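Chitinase (Chromobacterium violaceum, PDB 4TXG) probably binds and hydrolyses chitin, cutting its glycosidic bonds as a secreted family 18 glycoside hydrolase. Local coordinates at residues H185-F190 with F391-S396; K247-V252 with Q365-V370; D496-I501 with K573-S578; P566-A571 with L577-E582. All coordinates share one frame; numbering follows the deposited sequence.

Contact 1. Residues H185-F190 with F391-S396; sequences HINYAF and FVNVMS. With CS (cesium ion), chain D.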
loop_
_atom_site.group_PDB
_atom_site.type_symbol
_atom_site.label_atom_id
_atom_site.label_comp_id
_atom_site.label_asym_id
_atom_site.label_seq_id
_atom_site.Cartn_x
_atom_site.Cartn_y
_atom_site.Cartn_z
ATOM N N HIS A 185 -6.768 9.524 9.495
ATOM C CA HIS A 185 -7.351 9.422 8.156
ATOM C C HIS A 185 -8.332 8.256 8.077
ATOM O O HIS A 185 -8.115 7.207 8.681
ATOM C CB HIS A 185 -6.279 9.205 7.079
ATOM C CG HIS A 185 -5.252 10.292 6.991
ATOM N ND1 HIS A 185 -4.266 10.465 7.937
ATOM C CD2 HIS A 185 -5.032 11.236 6.044
ATOM C CE1 HIS A 185 -3.500 11.487 7.594
ATOM N NE2 HIS A 185 -3.940 11.968 6.446
ATOM N N ILE A 186 -9.398 8.443 7.310
ATOM C CA ILE A 186 -10.339 7.366 7.006
ATOM C C ILE A 186 -10.475 7.224 5.502
ATOM O O ILE A 186 -10.754 8.199 4.805
ATOM C CB ILE A 186 -11.724 7.636 7.593
ATOM C CG1 ILE A 186 -11.650 7.781 9.117
ATOM C CG2 ILE A 186 -12.718 6.539 7.163
ATOM C CD1 ILE A 186 -12.874 8.502 9.702
ATOM N N ASN A 187 -10.274 6.006 5.016
ATOM C CA ASN A 187 -10.443 5.695 3.602
ATOM C C ASN A 187 -11.762 4.971 3.391
ATOM O O ASN A 187 -11.991 3.922 3.990
ATOM C CB ASN A 187 -9.307 4.808 3.095
ATOM C CG ASN A 187 -7.978 5.531 2.995
ATOM O OD1 ASN A 187 -7.911 6.756 3.010
ATOM N ND2 ASN A 187 -6.904 4.754 2.870
ATOM N N TYR A 188 -12.614 5.510 2.527
ATOM C CA TYR A 188 -13.888 4.871 2.222
ATOM C C TYR A 188 -13.741 3.891 1.067
ATOM O O TYR A 188 -13.330 4.278 -0.031
ATOM C CB TYR A 188 -14.932 5.937 1.877
ATOM C CG TYR A 188 -16.308 5.402 1.562
ATOM C CD1 TYR A 188 -16.628 4.932 0.287
ATOM C CD2 TYR A 188 -17.298 5.390 2.540
ATOM C CE1 TYR A 188 -17.910 4.462 -0.007
ATOM C CE2 TYR A 188 -18.562 4.914 2.264
ATOM C CZ TYR A 188 -18.866 4.454 0.992
ATOM O OH TYR A 188 -20.136 3.999 0.725
ATOM N N ALA A 189 -14.116 2.638 1.311
ATOM C CA ALA A 189 -13.983 1.559 0.324
ATOM C C ALA A 189 -15.346 1.032 -0.113
ATOM O O ALA A 189 -16.126 0.624 0.744
ATOM C CB ALA A 189 -13.147 0.414 0.927
ATOM N N PHE A 190 -15.675 1.006 -1.411
ATOM C CA PHE A 190 -14.854 1.461 -2.542
ATOM C C PHE A 190 -15.670 2.254 -3.547
ATOM O O PHE A 190 -16.840 1.937 -3.791
ATOM C CB PHE A 190 -14.260 0.281 -3.321
ATOM C CG PHE A 190 -13.086 -0.372 -2.668
ATOM C CD1 PHE A 190 -11.874 0.289 -2.582
ATOM C CD2 PHE A 190 -13.185 -1.669 -2.196
ATOM C CE1 PHE A 190 -10.785 -0.334 -1.999
ATOM C CE2 PHE A 190 -12.103 -2.296 -1.611
ATOM C CZ PHE A 190 -10.904 -1.621 -1.517
ATOM N N PHE A 391 1.217 10.318 0.041
ATOM C CA PHE A 391 1.813 9.180 0.729
ATOM C C PHE A 391 1.269 7.878 0.176
ATOM O O PHE A 391 0.289 7.878 -0.577
ATOM C CB PHE A 391 1.614 9.257 2.263
ATOM C CG PHE A 391 0.178 9.367 2.722
ATOM C CD1 PHE A 391 -0.624 8.241 2.827
ATOM C CD2 PHE A 391 -0.342 10.592 3.125
ATOM C CE1 PHE A 391 -1.933 8.330 3.295
ATOM C CE2 PHE A 391 -1.663 10.697 3.580
ATOM C CZ PHE A 391 -2.454 9.561 3.670
ATOM N N VAL A 392 1.925 6.772 0.520
ATOM C CA VAL A 392 1.425 5.462 0.125
ATOM C C VAL A 392 0.971 4.686 1.346
ATOM O O VAL A 392 1.478 4.890 2.435
ATOM C CB VAL A 392 2.482 4.627 -0.641
ATOM C CG1 VAL A 392 2.821 5.306 -1.967
ATOM C CG2 VAL A 392 3.741 4.402 0.188
ATOM N N ASN A 393 -0.009 3.813 1.136
ATOM C CA ASN A 393 -0.452 2.854 2.136
ATOM C C ASN A 393 -0.026 1.489 1.653
ATOM O O ASN A 393 -0.614 0.954 0.708
ATOM C CB ASN A 393 -1.968 2.919 2.314
ATOM C CG ASN A 393 -2.430 4.277 2.797
ATOM O OD1 ASN A 393 -1.841 4.840 3.716
ATOM N ND2 ASN A 393 -3.451 4.824 2.156
ATOM N N VAL A 394 1.009 0.934 2.273
ATOM C CA VAL A 394 1.592 -0.298 1.756
ATOM C C VAL A 394 0.770 -1.488 2.240
ATOM O O VAL A 394 0.546 -1.637 3.441
ATOM C CB VAL A 394 3.063 -0.467 2.195
ATOM C CG1 VAL A 394 3.611 -1.793 1.651
ATOM C CG2 VAL A 394 3.909 0.730 1.720
ATOM N N MET A 395 0.313 -2.324 1.310
ATOM C CA MET A 395 -0.550 -3.449 1.659
ATOM C C MET A 395 0.310 -4.629 2.101
ATOM O O MET A 395 0.413 -5.662 1.421
ATOM C CB MET A 395 -1.469 -3.807 0.485
ATOM C CG MET A 395 -2.515 -2.714 0.248
ATOM S SD MET A 395 -3.658 -3.048 -1.117
ATOM C CE MET A 395 -2.487 -3.106 -2.466
ATOM N N SER A 396 0.947 -4.430 3.250
ATOM C CA SER A 396 1.806 -5.426 3.878
ATOM C C SER A 396 0.964 -6.420 4.676
ATOM O O SER A 396 1.137 -6.603 5.880
ATOM C CB SER A 396 2.852 -4.741 4.766
ATOM O OG SER A 396 2.305 -3.622 5.448
HETATM CS CS CS D . -5.570 -6.027 -1.457
HETATM O O HOH W 1 -5.140 7.243 2.350
HETATM O O HOH W 2 -8.357 -7.929 -1.021
HETATM O O HOH W 3 -4.846 -8.199 -3.556
HETATM O O HOH W 4 -6.804 -4.095 1.105
HETATM O O HOH W 5 -7.523 -3.398 -1.012
HETATM O O HOH W 6 -4.796 -8.168 -0.005
#

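Contact 2. Residues K247-V252 with Q365-V370; sequences KTLISV and QITAAV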
loop_
_atom_site.group_PDB
_atom_site.type_symbol
_atom_site.label_atom_id
_atom_site.label_comp_id
_atom_site.label_asym_id
_atom_site.label_seq_id
_atom_site.Cartn_x
_atom_site.Cartn_y
_atom_site.Cartn_z
ATOM N N LYS A 247 -8.914 13.415 8.289
ATOM C CA LYS A 247 -9.117 13.459 6.839
ATOM C C LYS A 247 -9.986 12.301 6.354
ATOM O O LYS A 247 -9.906 11.201 6.895
ATOM C CB LYS A 247 -7.766 13.417 6.113
ATOM C CG LYS A 247 -6.803 14.521 6.532
ATOM C CD LYS A 247 -7.307 15.877 6.023
ATOM C CE LYS A 247 -6.698 17.035 6.801
ATOM N NZ LYS A 247 -5.230 16.926 6.860
ATOM N N THR A 248 -10.810 12.542 5.336
ATOM C CA THR A 248 -11.443 11.424 4.636
ATOM C C THR A 248 -10.990 11.374 3.180
ATOM O O THR A 248 -10.839 12.408 2.519
ATOM C CB THR A 248 -12.986 11.491 4.698
ATOM O OG1 THR A 248 -13.452 12.745 4.178
ATOM C CG2 THR A 248 -13.457 11.326 6.136
ATOM N N LEU A 249 -10.742 10.160 2.695
ATOM C CA LEU A 249 -10.341 9.958 1.312
ATOM C C LEU A 249 -11.226 8.895 0.677
ATOM O O LEU A 249 -11.647 7.947 1.344
ATOM C CB LEU A 249 -8.864 9.545 1.211
ATOM C CG LEU A 249 -7.855 10.624 1.647
ATOM C CD1 LEU A 249 -7.507 10.466 3.120
ATOM C CD2 LEU A 249 -6.602 10.576 0.791
ATOM N N ILE A 250 -11.516 9.063 -0.605
ATOM C CA ILE A 250 -12.288 8.060 -1.330
ATOM C C ILE A 250 -11.325 7.058 -1.985
ATOM O O ILE A 250 -10.449 7.437 -2.774
ATOM C CB ILE A 250 -13.240 8.731 -2.370
ATOM C CG1 ILE A 250 -14.052 7.672 -3.127
ATOM C CG2 ILE A 250 -12.479 9.680 -3.329
ATOM C CD1 ILE A 250 -14.976 6.830 -2.215
ATOM N N SER A 251 -11.452 5.783 -1.618
ATOM C CA SER A 251 -10.610 4.756 -2.228
ATOM C C SER A 251 -11.283 4.200 -3.473
ATOM O O SER A 251 -12.477 3.902 -3.465
ATOM C CB SER A 251 -10.305 3.625 -1.252
ATOM O OG SER A 251 -9.659 4.122 -0.106
ATOM N N VAL A 252 -10.503 4.056 -4.537
ATOM C CA VAL A 252 -11.043 3.645 -5.824
ATOM C C VAL A 252 -10.381 2.342 -6.266
ATOM O O VAL A 252 -9.158 2.268 -6.345
ATOM C CB VAL A 252 -10.815 4.724 -6.902
ATOM C CG1 VAL A 252 -11.572 4.365 -8.195
ATOM C CG2 VAL A 252 -11.226 6.100 -6.380
ATOM N N GLN A 365 -5.315 15.659 -1.143
ATOM C CA GLN A 365 -4.263 14.648 -1.143
ATOM C C GLN A 365 -4.514 13.560 -2.189
ATOM O O GLN A 365 -5.657 13.209 -2.476
ATOM C CB GLN A 365 -4.124 14.017 0.255
ATOM C CG GLN A 365 -3.433 14.925 1.288
ATOM C CD GLN A 365 -3.259 14.260 2.652
ATOM O OE1 GLN A 365 -4.210 13.707 3.205
ATOM N NE2 GLN A 365 -2.040 14.310 3.197
ATOM N N ILE A 366 -3.437 13.041 -2.768
ATOM C CA ILE A 366 -3.519 11.796 -3.536
ATOM C C ILE A 366 -2.712 10.737 -2.830
ATOM O O ILE A 366 -1.519 10.925 -2.569
ATOM C CB ILE A 366 -2.981 11.938 -4.957
ATOM C CG1 ILE A 366 -3.641 13.109 -5.654
ATOM C CG2 ILE A 366 -3.208 10.634 -5.745
ATOM C CD1 ILE A 366 -3.155 13.289 -7.051
ATOM N N THR A 367 -3.356 9.625 -2.505
ATOM C CA THR A 367 -2.634 8.513 -1.925
ATOM C C THR A 367 -2.864 7.271 -2.782
ATOM O O THR A 367 -3.671 7.280 -3.711
ATOM C CB THR A 367 -3.063 8.270 -0.462
ATOM O OG1 THR A 367 -4.419 7.805 -0.409
ATOM C CG2 THR A 367 -2.960 9.576 0.335
ATOM N N ALA A 368 -2.130 6.207 -2.484
ATOM C CA ALA A 368 -2.347 4.956 -3.183
ATOM C C ALA A 368 -2.119 3.790 -2.254
ATOM O O ALA A 368 -1.233 3.822 -1.408
ATOM C CB ALA A 368 -1.426 4.848 -4.412
ATOM N N ALA A 369 -2.958 2.776 -2.406
ATOM C CA ALA A 369 -2.723 1.480 -1.779
ATOM C C ALA A 369 -1.823 0.708 -2.730
ATOM O O ALA A 369 -2.193 0.470 -3.893
ATOM C CB ALA A 369 -4.030 0.753 -1.537
ATOM N N VAL A 370 -0.639 0.343 -2.247
ATOM C CA VAL A 370 0.428 -0.157 -3.104
ATOM C C VAL A 370 0.875 -1.537 -2.617
ATOM O O VAL A 370 0.790 -1.837 -1.425
ATOM C CB VAL A 370 1.631 0.830 -3.138
ATOM C CG1 VAL A 370 1.215 2.170 -3.741
ATOM C CG2 VAL A 370 2.214 1.041 -1.740
#

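Contact 3. Residues D496-I501 with K573-S578; sequences DGAVGI and KKVFLS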
loop_
_atom_site.group_PDB
_atom_site.type_symbol
_atom_site.label_atom_id
_atom_site.label_comp_id
_atom_site.label_asym_id
_atom_site.label_seq_id
_atom_site.Cartn_x
_atom_site.Cartn_y
_atom_site.Cartn_z
ATOM N N ASP A 496 -6.087 -25.382 0.903
ATOM C CA ASP A 496 -7.352 -25.863 1.465
ATOM C C ASP A 496 -7.840 -24.850 2.494
ATOM O O ASP A 496 -7.481 -24.936 3.659
ATOM C CB ASP A 496 -7.168 -27.243 2.100
ATOM C CG ASP A 496 -8.461 -28.034 2.201
ATOM O OD1 ASP A 496 -9.538 -27.502 1.863
ATOM O OD2 ASP A 496 -8.396 -29.204 2.630
ATOM N N GLY A 497 -8.633 -23.877 2.051
ATOM C CA GLY A 497 -9.072 -22.797 2.923
ATOM C C GLY A 497 -9.950 -23.271 4.064
ATOM O O GLY A 497 -10.749 -24.187 3.894
ATOM N N ALA A 498 -9.798 -22.655 5.232
ATOM C CA ALA A 498 -10.622 -23.031 6.376
ATOM C C ALA A 498 -12.060 -22.590 6.126
ATOM O O ALA A 498 -12.306 -21.629 5.391
ATOM C CB ALA A 498 -10.076 -22.425 7.659
ATOM N N VAL A 499 -13.007 -23.303 6.722
ATOM C CA VAL A 499 -14.415 -23.120 6.388
ATOM C C VAL A 499 -15.295 -22.998 7.625
ATOM O O VAL A 499 -14.841 -23.206 8.746
ATOM C CB VAL A 499 -14.949 -24.301 5.520
ATOM C CG1 VAL A 499 -14.236 -24.362 4.150
ATOM C CG2 VAL A 499 -14.813 -25.629 6.267
ATOM N N GLY A 500 -16.558 -22.644 7.403
ATOM C CA GLY A 500 -17.561 -22.662 8.460
ATOM C C GLY A 500 -17.268 -21.681 9.580
ATOM O O GLY A 500 -17.130 -20.483 9.340
ATOM N N ILE A 501 -17.162 -22.194 10.803
ATOM C CA ILE A 501 -16.908 -21.344 11.969
ATOM C C ILE A 501 -15.518 -20.714 11.883
ATOM O O ILE A 501 -15.226 -19.726 12.566
ATOM C CB ILE A 501 -17.047 -22.145 13.286
ATOM C CG1 ILE A 501 -17.155 -21.201 14.493
ATOM C CG2 ILE A 501 -15.899 -23.145 13.433
ATOM C CD1 ILE A 501 -17.514 -21.902 15.799
ATOM N N LYS A 573 -8.293 -30.224 14.272
ATOM C CA LYS A 573 -8.793 -29.973 12.921
ATOM C C LYS A 573 -7.664 -29.751 11.918
ATOM O O LYS A 573 -7.903 -29.660 10.707
ATOM C CB LYS A 573 -9.714 -28.749 12.904
ATOM C CG LYS A 573 -10.885 -28.806 13.867
ATOM C CD LYS A 573 -11.686 -27.507 13.820
ATOM C CE LYS A 573 -12.506 -27.393 12.540
ATOM N NZ LYS A 573 -13.360 -26.158 12.543
ATOM N N LYS A 574 -6.440 -29.662 12.434
ATOM C CA LYS A 574 -5.280 -29.236 11.658
ATOM C C LYS A 574 -5.568 -27.901 10.974
ATOM O O LYS A 574 -5.294 -27.723 9.787
ATOM C CB LYS A 574 -4.881 -30.307 10.638
ATOM C CG LYS A 574 -4.429 -31.635 11.270
ATOM C CD LYS A 574 -3.082 -31.474 11.970
ATOM C CE LYS A 574 -2.498 -32.811 12.404
ATOM N NZ LYS A 574 -3.223 -33.337 13.589
ATOM N N VAL A 575 -6.128 -26.965 11.740
ATOM C CA VAL A 575 -6.475 -25.637 11.230
ATOM C C VAL A 575 -5.495 -24.581 11.751
ATOM O O VAL A 575 -5.224 -24.504 12.946
ATOM C CB VAL A 575 -7.923 -25.234 11.615
ATOM C CG1 VAL A 575 -8.149 -23.709 11.428
ATOM C CG2 VAL A 575 -8.929 -26.028 10.803
ATOM N N PHE A 576 -4.951 -23.798 10.823
ATOM C CA PHE A 576 -4.041 -22.688 11.104
ATOM C C PHE A 576 -4.748 -21.396 10.724
ATOM O O PHE A 576 -5.106 -21.219 9.559
ATOM C CB PHE A 576 -2.740 -22.857 10.294
ATOM C CG PHE A 576 -1.725 -21.742 10.463
ATOM C CD1 PHE A 576 -1.876 -20.519 9.814
ATOM C CD2 PHE A 576 -0.571 -21.956 11.204
ATOM C CE1 PHE A 576 -0.918 -19.515 9.952
ATOM C CE2 PHE A 576 0.394 -20.957 11.329
ATOM C CZ PHE A 576 0.214 -19.743 10.714
ATOM N N LEU A 577 -4.951 -20.498 11.685
ATOM C CA LEU A 577 -5.536 -19.192 11.387
ATOM C C LEU A 577 -4.531 -18.109 11.713
ATOM O O LEU A 577 -4.139 -17.963 12.865
ATOM C CB LEU A 577 -6.829 -18.960 12.185
ATOM C CG LEU A 577 -7.987 -19.913 11.891
ATOM C CD1 LEU A 577 -9.133 -19.668 12.857
ATOM C CD2 LEU A 577 -8.456 -19.733 10.461
ATOM N N SER A 578 -4.092 -17.359 10.704
ATOM C CA SER A 578 -3.171 -16.259 10.960
ATOM C C SER A 578 -3.912 -15.079 11.568
ATOM O O SER A 578 -4.902 -14.612 11.010
ATOM C CB SER A 578 -2.469 -15.821 9.669
ATOM O OG SER A 578 -1.721 -14.647 9.908
HETATM O O HOH W 7 -14.993 -25.809 10.205
#

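Contact 4. Residues P566-A571 with L577-E582; sequences PWLWNA and LSTEDE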
loop_
_atom_site.group_PDB
_atom_site.type_symbol
_atom_site.label_atom_id
_atom_site.label_comp_id
_atom_site.label_asym_id
_atom_site.label_seq_id
_atom_site.Cartn_x
_atom_site.Cartn_y
_atom_site.Cartn_z
ATOM N N PRO A 566 1.263 -13.700 15.455
ATOM C CA PRO A 566 0.442 -14.631 16.225
ATOM C C PRO A 566 -0.403 -15.496 15.298
ATOM O O PRO A 566 -0.696 -15.101 14.168
ATOM C CB PRO A 566 -0.447 -13.705 17.067
ATOM C CG PRO A 566 -0.606 -12.453 16.203
ATOM C CD PRO A 566 0.577 -12.415 15.224
ATOM N N TRP A 567 -0.797 -16.666 15.781
ATOM C CA TRP A 567 -1.765 -17.474 15.074
ATOM C C TRP A 567 -2.471 -18.420 16.014
ATOM O O TRP A 567 -2.074 -18.599 17.169
ATOM C CB TRP A 567 -1.116 -18.268 13.940
ATOM C CG TRP A 567 -0.172 -19.390 14.324
ATOM C CD1 TRP A 567 -0.464 -20.727 14.402
ATOM C CD2 TRP A 567 1.230 -19.274 14.603
ATOM N NE1 TRP A 567 0.668 -21.442 14.727
ATOM C CE2 TRP A 567 1.729 -20.569 14.842
ATOM C CE3 TRP A 567 2.118 -18.189 14.676
ATOM C CZ2 TRP A 567 3.062 -20.819 15.163
ATOM C CZ3 TRP A 567 3.448 -18.434 14.991
ATOM C CH2 TRP A 567 3.908 -19.737 15.228
ATOM N N LEU A 568 -3.539 -19.006 15.497
ATOM C CA LEU A 568 -4.239 -20.062 16.202
ATOM C C LEU A 568 -3.958 -21.376 15.508
ATOM O O LEU A 568 -4.067 -21.469 14.287
ATOM C CB LEU A 568 -5.739 -19.791 16.224
ATOM C CG LEU A 568 -6.170 -18.505 16.915
ATOM C CD1 LEU A 568 -7.669 -18.338 16.759
ATOM C CD2 LEU A 568 -5.765 -18.556 18.387
ATOM N N TRP A 569 -3.602 -22.385 16.290
ATOM C CA TRP A 569 -3.430 -23.729 15.764
ATOM C C TRP A 569 -4.409 -24.654 16.456
ATOM O O TRP A 569 -4.390 -24.793 17.681
ATOM C CB TRP A 569 -1.986 -24.203 15.957
ATOM C CG TRP A 569 -1.734 -25.632 15.590
ATOM C CD1 TRP A 569 -1.352 -26.647 16.436
ATOM C CD2 TRP A 569 -1.837 -26.217 14.286
ATOM N NE1 TRP A 569 -1.204 -27.822 15.729
ATOM C CE2 TRP A 569 -1.496 -27.583 14.402
ATOM C CE3 TRP A 569 -2.178 -25.715 13.020
ATOM C CZ2 TRP A 569 -1.497 -28.460 13.314
ATOM C CZ3 TRP A 569 -2.178 -26.585 11.935
ATOM C CH2 TRP A 569 -1.834 -27.940 12.089
ATOM N N ASN A 570 -5.281 -25.265 15.662
ATOM C CA ASN A 570 -6.207 -26.271 16.158
ATOM C C ASN A 570 -5.721 -27.641 15.705
ATOM O O ASN A 570 -5.952 -28.044 14.568
ATOM C CB ASN A 570 -7.626 -25.988 15.656
ATOM C CG ASN A 570 -8.672 -26.867 16.315
ATOM O OD1 ASN A 570 -8.479 -28.072 16.484
ATOM N ND2 ASN A 570 -9.797 -26.264 16.690
ATOM N N ALA A 571 -5.028 -28.346 16.596
ATOM C CA ALA A 571 -4.395 -29.616 16.247
ATOM C C ALA A 571 -5.412 -30.675 15.851
ATOM O O ALA A 571 -5.136 -31.526 15.003
ATOM C CB ALA A 571 -3.549 -30.115 17.409
ATOM N N LEU A 577 -4.951 -20.498 11.685
ATOM C CA LEU A 577 -5.536 -19.192 11.387
ATOM C C LEU A 577 -4.531 -18.109 11.713
ATOM O O LEU A 577 -4.139 -17.963 12.865
ATOM C CB LEU A 577 -6.829 -18.960 12.185
ATOM C CG LEU A 577 -7.987 -19.913 11.891
ATOM C CD1 LEU A 577 -9.133 -19.668 12.857
ATOM C CD2 LEU A 577 -8.456 -19.733 10.461
ATOM N N SER A 578 -4.092 -17.359 10.704
ATOM C CA SER A 578 -3.171 -16.259 10.960
ATOM C C SER A 578 -3.912 -15.079 11.568
ATOM O O SER A 578 -4.902 -14.612 11.010
ATOM C CB SER A 578 -2.469 -15.821 9.669
ATOM O OG SER A 578 -1.721 -14.647 9.908
ATOM N N THR A 579 -3.431 -14.592 12.705
ATOM C CA THR A 579 -4.118 -13.514 13.401
ATOM C C THR A 579 -3.238 -12.273 13.552
ATOM O O THR A 579 -2.079 -12.249 13.131
ATOM C CB THR A 579 -4.605 -13.973 14.797
ATOM O OG1 THR A 579 -3.488 -14.419 15.575
ATOM C CG2 THR A 579 -5.611 -15.121 14.664
ATOM N N GLU A 580 -3.814 -11.233 14.136
ATOM C CA GLU A 580 -3.099 -10.000 14.436
ATOM C C GLU A 580 -3.710 -9.501 15.732
ATOM O O GLU A 580 -4.928 -9.321 15.810
ATOM C CB GLU A 580 -3.257 -8.978 13.300
ATOM C CG GLU A 580 -2.438 -7.698 13.454
ATOM C CD GLU A 580 -0.993 -7.861 12.996
ATOM O OE1 GLU A 580 -0.273 -8.723 13.541
ATOM O OE2 GLU A 580 -0.573 -7.134 12.079
ATOM N N ASP A 581 -2.906 -9.313 16.774
ATOM C CA ASP A 581 -3.501 -8.861 18.035
ATOM C C ASP A 581 -2.560 -7.932 18.790
ATOM O O ASP A 581 -1.638 -7.372 18.196
ATOM C CB ASP A 581 -3.962 -10.054 18.905
ATOM C CG ASP A 581 -2.832 -10.986 19.348
ATOM O OD1 ASP A 581 -1.648 -10.581 19.411
ATOM O OD2 ASP A 581 -3.156 -12.156 19.680
ATOM N N GLU A 582 -2.798 -7.737 20.084
ATOM C CA GLU A 582 -2.091 -6.665 20.779
ATOM C C GLU A 582 -0.584 -6.892 20.830
ATOM O O GLU A 582 0.194 -5.935 20.833
ATOM C CB GLU A 582 -2.649 -6.489 22.189
ATOM C CG GLU A 582 -4.085 -5.980 22.175
ATOM C CD GLU A 582 -4.898 -6.440 23.373
ATOM O OE1 GLU A 582 -5.612 -7.472 23.263
ATOM O OE2 GLU A 582 -4.838 -5.758 24.418
HETATM O O HOH W 8 0.264 -14.409 11.686
#

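Contact 1. Residues H185-F190 with F391-S396
One face of the H185 imidazole is met by F391, whose CZ stands 3.8 Å above the ring plane, displaced toward the rim. The two rings form a T-shaped (edge-to-face) pair, planes 80° apart, with the phenyl giving its edge. The CB of F391 already points inward, and CG, between the backbone N and the carbonyl carbon (chi1 57°), sets the ring's edge against the imidazole. In the imidazole itself NE2 is hydrogen-bonded to E146.

One layer further along the strands, N187 and N393 reach inward from opposite directions with their amide planes 53° apart. Their ND2 atoms approach to 3.5 Å, donor to donor; water 1 links the two side chains instead, donating to N187 OD1 at 2.9 Å and accepting from N393 ND2 at 3.0 Å. This is the interior of the GH18 TIM barrel, spanned between strands that are not neighbours, with D310 and D312 of strand 308-312 also lining it. Nearer the C-terminal strand ends, M395 SD lies 3.6 Å from a cesium ion that E314 also binds.

The two buried amides thus depend on an enclosed water to join their strands, while the histidine is held between E146 and the phenyl edge.

Contact 2. Residues K247-V252 with Q365-V370
Q365 opens the second strand and points its side chain into the TIM barrel, toward L249 and K247. Strands 247-253 and 365-371 are next-but-one neighbours in the barrel wall, with strand 308-312 between them; the axes of 247-252 and 365-370 come within 8.4 Å at 41°, and the two segments meet through side chains inside the curve of the sheet. The CB of Q365 packs against L249 CD2 at 4.3 Å. Farther out, Q365 OE1 lies 4.3 Å from K247 CG, touching the aliphatic part of the lysine, while its NE2 is hydrogen-bonded to Y140.

I366 turns the other way, onto helix 338-360, which packs on the outside of the wall. T367 faces inward again and carries the rest of the contact. It and L249 reach toward each other tip to tip, and the threonine OG1 is hydrogen-bonded to D310, an aspartate of the intervening strand. S251 OG on the first strand is hydrogen-bonded to the same carboxylate through its other oxygen, which leaves D310 gripped from both flanking strands.

In L249, CG anti to the carbonyl carbon (chi1 -66°) together with chi2 of 92° sets CD2 into the fork of T367, 3.7 Å from T367 OG1 and 3.8 Å from T367 CG2.

Contact 3. Residues D496-I501 with K573-S578
A lysine ammonium resting against a methyl group is the oddity here: K573 NZ comes within 4.0 Å of I501 CG2, the two side chains crossing at about a right angle. The K573 chain is bent at chi3 (73°), and its end is tethered by polar partners close by. K573 NZ donates to water 7 at 2.9 Å, the same water lies 3.0 Å from V499 O, and D502, the residue after I501, forms a salt bridge with the amine.

The other half of the contact is apolar. A498 offers its single methyl to strand 575-578, where its CB stands 4.4 Å from V575 CG1 and 4.2 Å from L577 CD2. L577 leaves its strand at a slant, but its branched end swings back toward the loop. L528 of helix 522-530 packs on both L577 and I501, closing the group from the helix side.

The run from A498 to I501 lies at 96° to that from K573 to L577. G500, with positive phi, turns the chain between A498 and I501; in 573-578, K574 and V575 both face N570 in a G1 beta bulge at the beginning of the strand.

Loop and hairpin are therefore joined by two different means: the alanine methyl against valine and leucine branches in a buried patch, and beside it a lysine whose charge is probably offset by D502 and which also donates to a water.

Contact 4. Residues P566-A571 with L577-E582
T579 carries OG1 between its backbone N and carbonyl carbon (chi1 58°), which lays the hydroxyl 3.5 Å from P566 CB and turns T579 CG2 toward L568 CG, 4.1 Å away. W567 has a similar first torsion (chi1 69°), and its indole leads off from the hairpin while W567 CB presses on L577 O at 3.2 Å.

The backbones pair as an antiparallel hairpin. L568 and L577 form the hydrogen-bonded pair, each N giving to the other's O at 2.9 Å; the neighbouring W567/S578 pair is non-hydrogen-bonded. The last bond, T579 N to P566 O at 3.1 Å, comes in 38° out of the carbonyl plane; T579 is already beyond the end of the second strand. Water 8 donates to P566 O at 2.7 Å and links it to S578 OG, which is also hydrogen-bonded to N410 N. The proline ring packs on T579 O, 3.4 Å from P566 CG, with E580 and D581 farther along; D581 OD1 is 3.9 Å from P566 CG.

D581 caps helix 582-594 and makes salt bridges to R557 and K526. Helix 522-530 lies against the L568 and L577 face, also meeting T579, and strands 556-560 and 466-468 flank the hairpin.

Overall arrangement
Contacts 1 and 2 belong to the barrel core, their centres about 6 Å apart, and interlock: strands 365-371 and 391-395 are neighbours joined by backbone bonds such as N393 N to A368 O, as are 185-193 and 247-253. Both cross the barrel interior by side chains alone or through water. Contacts 3 and 4 lie more than 20 Å from the chain's centre, on and against a small antiparallel sheet inserted between barrel strands 457-462 and 599-603, consistent with the insertion domain of many GH18 chitinases. They share strand 575-578: contact 4 pairs it by backbone into a hairpin, whereas contact 3 lays a loop across it with methyls and a salt-bridged lysine. All four are largely buried.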